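Local structure of putative Nitroreductase (Anabaena variabilis ATCC 29413, 3EO7) at residues K41-G46 / I136-S141; E110-S115 / L125-C130. The protein binds flavin mononucleotide and probably works as an oxidoreductase of the nitroreductase family. All coordinates share one frame; numbering follows the deposited sequence.

Contact 1: K41-G46 / I136-S141; sequences KEYKIG and IHYWES. With ACT (acetate ion), chain J.
Near one edge of the larger antiparallel sheet of the N-terminal half, the extended loop 41-46 lays Tyr43 against Tyr138 of strand 134-139. The two phenol rings form an offset stack, their centroids 4.8 Å apart and their planes 28° from parallel. Tyr43 CE2 lies over one face of the Tyr138 ring, toward the rim, 3.7 Å from Tyr138 CG. Tyr138 holds CG between its backbone N and carbonyl carbon (chi1 69°), which stands the ring up to receive Tyr43; its hydroxyl bonds to the carbonyl of Leu222. Nearer the backbone, on the same side of the Tyr43 ring, Tyr43 CB packs 3.9 Å from Ile136 CG2; tyrosine suits both neighbours, a flat ring for Tyr138 and CB for the aliphatic branch. Replacing Tyr43 with an alanine would probably strip the stacking partner from Tyr138 and open a gap beside Ile136. An acetate ion, probably from the crystallisation liquor, accepts a weak hydrogen bond from Tyr43 N. Gly46 CA comes within 3.2 Å of His137 O; a CB would clash there, and the backbone angles of Gly46 themselves call for glycine. Tyr138 and Trp139 both face Leu125, which makes this strand end a classic beta bulge.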
loop_
_atom_site.group_PDB
_atom_site.type_symbol
_atom_site.label_atom_id
_atom_site.label_comp_id
_atom_site.label_asym_id
_atom_site.label_seq_id
_atom_site.Cartn_x
_atom_site.Cartn_y
_atom_site.Cartn_z
ATOM N N LYS A 41 -1.299 -19.391 4.433
ATOM C CA LYS A 41 -0.570 -20.164 5.435
ATOM C C LYS A 41 -1.449 -21.256 6.046
ATOM O O LYS A 41 -2.644 -21.049 6.293
ATOM C CB LYS A 41 -0.022 -19.293 6.565
ATOM C CG LYS A 41 1.027 -18.281 6.117
ATOM C CD LYS A 41 1.739 -17.580 7.259
ATOM C CE LYS A 41 2.579 -18.488 8.150
ATOM N NZ LYS A 41 3.492 -17.719 9.056
ATOM N N GLU A 42 -0.838 -22.411 6.315
ATOM C CA GLU A 42 -1.521 -23.539 6.960
ATOM C C GLU A 42 -1.094 -23.651 8.405
ATOM O O GLU A 42 0.083 -23.462 8.731
ATOM C CB GLU A 42 -1.146 -24.857 6.283
ATOM C CG GLU A 42 -1.355 -24.866 4.803
ATOM C CD GLU A 42 -2.815 -24.852 4.415
ATOM O OE1 GLU A 42 -3.688 -24.862 5.317
ATOM O OE2 GLU A 42 -3.076 -24.833 3.190
ATOM N N TYR A 43 -2.048 -23.918 9.279
ATOM C CA TYR A 43 -1.760 -24.152 10.699
ATOM C C TYR A 43 -2.304 -25.523 11.090
ATOM O O TYR A 43 -3.434 -25.883 10.765
ATOM C CB TYR A 43 -2.332 -23.062 11.564
ATOM C CG TYR A 43 -1.616 -21.776 11.377
ATOM C CD1 TYR A 43 -1.955 -20.921 10.335
ATOM C CD2 TYR A 43 -0.562 -21.408 12.213
ATOM C CE1 TYR A 43 -1.297 -19.758 10.148
ATOM C CE2 TYR A 43 0.100 -20.228 12.019
ATOM C CZ TYR A 43 -0.266 -19.418 10.960
ATOM O OH TYR A 43 0.387 -18.248 10.781
ATOM N N LYS A 44 -1.461 -26.317 11.715
ATOM C CA LYS A 44 -1.859 -27.654 12.118
ATOM C C LYS A 44 -2.348 -27.590 13.561
ATOM O O LYS A 44 -3.078 -28.461 14.001
ATOM C CB LYS A 44 -0.684 -28.637 11.962
ATOM N N ILE A 45 -1.981 -26.533 14.281
ATOM C CA ILE A 45 -2.343 -26.409 15.680
ATOM C C ILE A 45 -2.977 -25.055 15.968
ATOM O O ILE A 45 -2.448 -24.031 15.586
ATOM C CB ILE A 45 -1.099 -26.654 16.592
ATOM C CG1 ILE A 45 0.023 -25.650 16.282
ATOM C CG2 ILE A 45 -0.569 -28.094 16.402
ATOM C CD1 ILE A 45 1.292 -25.816 17.140
ATOM N N GLY A 46 -4.130 -25.067 16.621
ATOM C CA GLY A 46 -4.816 -23.844 16.998
ATOM C C GLY A 46 -6.309 -23.918 16.780
ATOM O O GLY A 46 -6.802 -24.762 16.044
ATOM N N ILE A 136 -7.136 -18.146 12.905
ATOM C CA ILE A 136 -6.602 -19.311 13.594
ATOM C C ILE A 136 -5.788 -18.779 14.756
ATOM O O ILE A 136 -4.808 -18.053 14.560
ATOM C CB ILE A 136 -5.750 -20.206 12.717
ATOM C CG1 ILE A 136 -6.604 -20.754 11.565
ATOM C CG2 ILE A 136 -5.147 -21.351 13.571
ATOM C CD1 ILE A 136 -5.811 -21.421 10.476
ATOM N N HIS A 137 -6.243 -19.109 15.962
ATOM C CA HIS A 137 -5.601 -18.704 17.195
ATOM C C HIS A 137 -4.499 -19.711 17.433
ATOM O O HIS A 137 -4.714 -20.761 18.016
ATOM C CB HIS A 137 -6.628 -18.676 18.303
ATOM C CG HIS A 137 -6.165 -18.060 19.580
ATOM N ND1 HIS A 137 -6.783 -18.307 20.790
ATOM C CD2 HIS A 137 -5.158 -17.197 19.844
ATOM C CE1 HIS A 137 -6.192 -17.597 21.736
ATOM N NE2 HIS A 137 -5.188 -16.929 21.192
ATOM N N TYR A 138 -3.309 -19.395 16.951
ATOM C CA TYR A 138 -2.236 -20.366 17.012
ATOM C C TYR A 138 -1.339 -20.257 18.214
ATOM O O TYR A 138 -0.477 -21.106 18.383
ATOM C CB TYR A 138 -1.422 -20.363 15.736
ATOM C CG TYR A 138 -0.583 -19.150 15.453
ATOM C CD1 TYR A 138 -1.102 -18.080 14.741
ATOM C CD2 TYR A 138 0.769 -19.123 15.783
ATOM C CE1 TYR A 138 -0.307 -16.957 14.437
ATOM C CE2 TYR A 138 1.574 -18.005 15.496
ATOM C CZ TYR A 138 1.022 -16.924 14.809
ATOM O OH TYR A 138 1.795 -15.820 14.468
ATOM N N TRP A 139 -1.511 -19.224 19.031
ATOM C CA TRP A 139 -0.687 -19.077 20.230
ATOM C C TRP A 139 -1.481 -18.330 21.265
ATOM O O TRP A 139 -1.977 -17.250 20.994
ATOM C CB TRP A 139 0.615 -18.347 19.921
ATOM C CG TRP A 139 1.523 -18.274 21.089
ATOM C CD1 TRP A 139 1.789 -17.196 21.851
ATOM C CD2 TRP A 139 2.238 -19.365 21.662
ATOM N NE1 TRP A 139 2.662 -17.531 22.850
ATOM C CE2 TRP A 139 2.952 -18.862 22.754
ATOM C CE3 TRP A 139 2.362 -20.717 21.334
ATOM C CZ2 TRP A 139 3.785 -19.662 23.537
ATOM C CZ3 TRP A 139 3.184 -21.515 22.110
ATOM C CH2 TRP A 139 3.882 -20.984 23.203
ATOM N N GLU A 140 -1.721 -18.971 22.405
ATOM C CA GLU A 140 -2.422 -18.292 23.481
ATOM C C GLU A 140 -1.474 -18.061 24.652
ATOM O O GLU A 140 -1.102 -19.004 25.367
ATOM C CB GLU A 140 -3.660 -19.052 23.958
ATOM C CG GLU A 140 -4.386 -18.205 25.035
ATOM C CD GLU A 140 -5.748 -18.739 25.433
ATOM O OE1 GLU A 140 -6.288 -19.661 24.755
ATOM O OE2 GLU A 140 -6.274 -18.207 26.440
ATOM N N SER A 141 -1.060 -16.823 24.815
ATOM C CA SER A 141 -0.245 -16.375 25.927
ATOM C C SER A 141 -0.305 -14.854 25.894
ATOM O O SER A 141 -0.750 -14.265 24.909
ATOM C CB SER A 141 1.218 -16.846 25.835
ATOM O OG SER A 141 1.956 -16.033 24.937
HETATM C C ACT J . -5.466 -24.284 8.516
HETATM O O ACT J . -5.238 -23.098 8.160
HETATM O OXT ACT J . -4.962 -25.176 7.801
HETATM C CH3 ACT J . -6.275 -24.648 9.725
#

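Contact 2: E110-S115 / L125-C130; sequences EVYVVS and LYNYQC
Asn127 and Tyr112 form a non-hydrogen-bonded pair in the antiparallel hairpin of strands 109-115 and 124-129. Asn127 CB packs 4.1 Å from Tyr112 CE2. With CG anti to the backbone N (chi1 177°), the amide swings across to strand 109-115. There Asn127 ND2 lies 3.4 Å above one face of the Tyr112 ring, toward its rim. Asn127 ND2 also donates to Glu110 OE1 at 3.0 Å, in a nearly straight bond (177°). Glu110 OE1 lies in the amide plane of Asn127, which lets the N-H aim straight at it; the carboxylate itself is nearly coplanar with the amide. The other tip atom, Asn127 OD1, accepts from Gln129 NE2 at 2.8 Å, and a water sits between Asn127 OD1 and Glu110 OE1. Asparagine suits this buried place because one short amide serves a carboxylate with its donor end and a neighbouring amide with its acceptor end. The carboxylate's second oxygen, OE2, makes a salt bridge to Arg172, which probably helps to stabilise its charge in the interior.

The backbone ladder runs alongside: Tyr128 N donates to Val111 O at 2.9 Å, while Val113 and Tyr126 bond both ways, Val113 N to Tyr126 O at 2.8 Å and Tyr126 N to Val113 O at 2.9 Å. On the face of Tyr112 and Asn127, the branched Val114 and Leu125 lie side by side, Val114 CG2 to Leu125 CD2 4.0 Å; Val113 and Tyr126 occupy the reverse face.

The hairpin is central in its sheet: strand 162-169 pairs with 109-115 on one flank and strand 134-139 with 124-129 on the other, while Leu78 of helix 66-82 packs against both Val111 and Tyr128.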
loop_
_atom_site.group_PDB
_atom_site.type_symbol
_atom_site.label_atom_id
_atom_site.label_comp_id
_atom_site.label_asym_id
_atom_site.label_seq_id
_atom_site.Cartn_x
_atom_site.Cartn_y
_atom_site.Cartn_z
ATOM N N GLU A 110 0.589 -11.058 4.569
ATOM C CA GLU A 110 -0.158 -11.893 5.503
ATOM C C GLU A 110 -0.615 -10.973 6.623
ATOM O O GLU A 110 0.144 -10.099 7.067
ATOM C CB GLU A 110 0.694 -13.037 6.127
ATOM C CG GLU A 110 0.754 -14.232 5.258
ATOM C CD GLU A 110 -0.567 -14.951 5.163
ATOM O OE1 GLU A 110 -1.255 -15.202 6.203
ATOM O OE2 GLU A 110 -0.905 -15.342 4.033
ATOM N N VAL A 111 -1.853 -11.190 7.057
ATOM C CA VAL A 111 -2.465 -10.414 8.111
ATOM C C VAL A 111 -2.565 -11.232 9.378
ATOM O O VAL A 111 -3.140 -12.331 9.384
ATOM C CB VAL A 111 -3.857 -9.904 7.682
ATOM C CG1 VAL A 111 -4.613 -9.247 8.881
ATOM C CG2 VAL A 111 -3.726 -8.919 6.472
ATOM N N TYR A 112 -2.038 -10.657 10.457
ATOM C CA TYR A 112 -2.152 -11.234 11.776
ATOM C C TYR A 112 -2.913 -10.292 12.692
ATOM O O TYR A 112 -2.871 -9.092 12.507
ATOM C CB TYR A 112 -0.774 -11.453 12.383
ATOM C CG TYR A 112 0.048 -12.452 11.628
ATOM C CD1 TYR A 112 0.784 -12.071 10.522
ATOM C CD2 TYR A 112 0.070 -13.776 12.020
ATOM C CE1 TYR A 112 1.516 -12.998 9.786
ATOM C CE2 TYR A 112 0.794 -14.725 11.304
ATOM C CZ TYR A 112 1.532 -14.332 10.208
ATOM O OH TYR A 112 2.250 -15.277 9.523
ATOM N N VAL A 113 -3.593 -10.862 13.680
ATOM C CA VAL A 113 -4.195 -10.075 14.742
ATOM C C VAL A 113 -3.533 -10.501 16.050
ATOM O O VAL A 113 -3.416 -11.715 16.357
ATOM C CB VAL A 113 -5.719 -10.272 14.856
ATOM C CG1 VAL A 113 -6.272 -9.565 16.090
ATOM C CG2 VAL A 113 -6.446 -9.773 13.592
ATOM N N VAL A 114 -3.110 -9.507 16.812
ATOM C CA VAL A 114 -2.499 -9.714 18.140
ATOM C C VAL A 114 -3.497 -9.216 19.170
ATOM O O VAL A 114 -3.974 -8.093 19.069
ATOM C CB VAL A 114 -1.149 -9.014 18.293
ATOM C CG1 VAL A 114 -0.582 -9.233 19.714
ATOM C CG2 VAL A 114 -0.175 -9.524 17.254
ATOM N N SER A 115 -3.833 -10.068 20.136
ATOM C CA SER A 115 -4.779 -9.685 21.183
ATOM C C SER A 115 -4.106 -9.476 22.528
ATOM O O SER A 115 -3.359 -10.329 23.014
ATOM C CB SER A 115 -5.858 -10.736 21.333
ATOM O OG SER A 115 -6.735 -10.413 22.431
ATOM N N LEU A 125 -1.833 -14.755 19.534
ATOM C CA LEU A 125 -1.621 -14.602 18.112
ATOM C C LEU A 125 -2.654 -15.294 17.255
ATOM O O LEU A 125 -2.999 -16.451 17.468
ATOM C CB LEU A 125 -0.234 -15.154 17.741
ATOM C CG LEU A 125 0.908 -14.668 18.636
ATOM C CD1 LEU A 125 2.203 -15.483 18.277
ATOM C CD2 LEU A 125 1.086 -13.142 18.548
ATOM N N TYR A 126 -3.140 -14.561 16.272
ATOM C CA TYR A 126 -4.127 -15.048 15.316
ATOM C C TYR A 126 -3.676 -14.755 13.875
ATOM O O TYR A 126 -3.206 -13.659 13.570
ATOM C CB TYR A 126 -5.475 -14.343 15.515
ATOM C CG TYR A 126 -6.097 -14.483 16.894
ATOM C CD1 TYR A 126 -5.622 -13.741 17.980
ATOM C CD2 TYR A 126 -7.181 -15.313 17.096
ATOM C CE1 TYR A 126 -6.203 -13.850 19.221
ATOM C CE2 TYR A 126 -7.775 -15.417 18.330
ATOM C CZ TYR A 126 -7.277 -14.701 19.391
ATOM O OH TYR A 126 -7.881 -14.863 20.603
ATOM N N ASN A 127 -3.806 -15.753 12.998
ATOM C CA ASN A 127 -3.544 -15.560 11.590
ATOM C C ASN A 127 -4.891 -15.439 10.867
ATOM O O ASN A 127 -5.790 -16.269 11.072
ATOM C CB ASN A 127 -2.746 -16.722 11.006
ATOM C CG ASN A 127 -2.531 -16.576 9.516
ATOM O OD1 ASN A 127 -3.182 -17.261 8.749
ATOM N ND2 ASN A 127 -1.674 -15.623 9.098
ATOM N N TYR A 128 -5.004 -14.456 10.000
ATOM C CA TYR A 128 -6.205 -14.278 9.186
ATOM C C TYR A 128 -6.183 -15.228 7.967
ATOM O O TYR A 128 -5.310 -15.161 7.125
ATOM C CB TYR A 128 -6.389 -12.806 8.740
ATOM C CG TYR A 128 -7.633 -12.670 7.870
ATOM C CD1 TYR A 128 -8.902 -12.969 8.388
ATOM C CD2 TYR A 128 -7.536 -12.306 6.533
ATOM C CE1 TYR A 128 -10.039 -12.938 7.574
ATOM C CE2 TYR A 128 -8.674 -12.213 5.718
ATOM C CZ TYR A 128 -9.914 -12.543 6.241
ATOM O OH TYR A 128 -10.984 -12.462 5.409
ATOM N N GLN A 129 -7.176 -16.086 7.892
ATOM C CA GLN A 129 -7.306 -17.060 6.813
ATOM C C GLN A 129 -8.303 -16.541 5.774
ATOM O O GLN A 129 -9.511 -16.589 5.987
ATOM C CB GLN A 129 -7.810 -18.367 7.403
ATOM C CG GLN A 129 -6.805 -19.057 8.276
ATOM C CD GLN A 129 -5.775 -19.791 7.456
ATOM O OE1 GLN A 129 -6.131 -20.541 6.545
ATOM N NE2 GLN A 129 -4.501 -19.574 7.750
ATOM N N CYS A 130 -7.779 -16.008 4.685
ATOM C CA CYS A 130 -8.568 -15.473 3.577
ATOM C C CYS A 130 -9.513 -16.522 3.007
ATOM O O CYS A 130 -10.648 -16.213 2.669
ATOM C CB CYS A 130 -7.637 -14.976 2.450
ATOM S SG CYS A 130 -6.563 -13.594 2.884
HETATM O O HOH W 1 -3.559 -13.278 5.818
HETATM O O HOH W 2 -2.907 -17.246 5.860
#

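How the contacts relate
The centres lie about 9 Å apart; both contacts involve strands of one antiparallel sheet, 41-46 being a loop laid against it. Along the chain the order is 41-46, 110-115, 125-130, 136-141, so the segments of contact 1 bracket the hairpin of contact 2. Strand 134-139 follows 124-129 directly and pairs with it, placing contact 1 nearer the sheet's outer side and contact 2 farther in. The loop 41-46 reaches the hairpin: Lys41 NZ lies 2.8 Å from Tyr112 OH, and Lys41 O 2.8 Å from Gln129 NE2, both probable hydrogen bonds. Together they tie an early loop onto a sheet of the flavin-binding nitroreductase fold, with the Tyr128 side chain about 14 Å from the bound flavin mononucleotide.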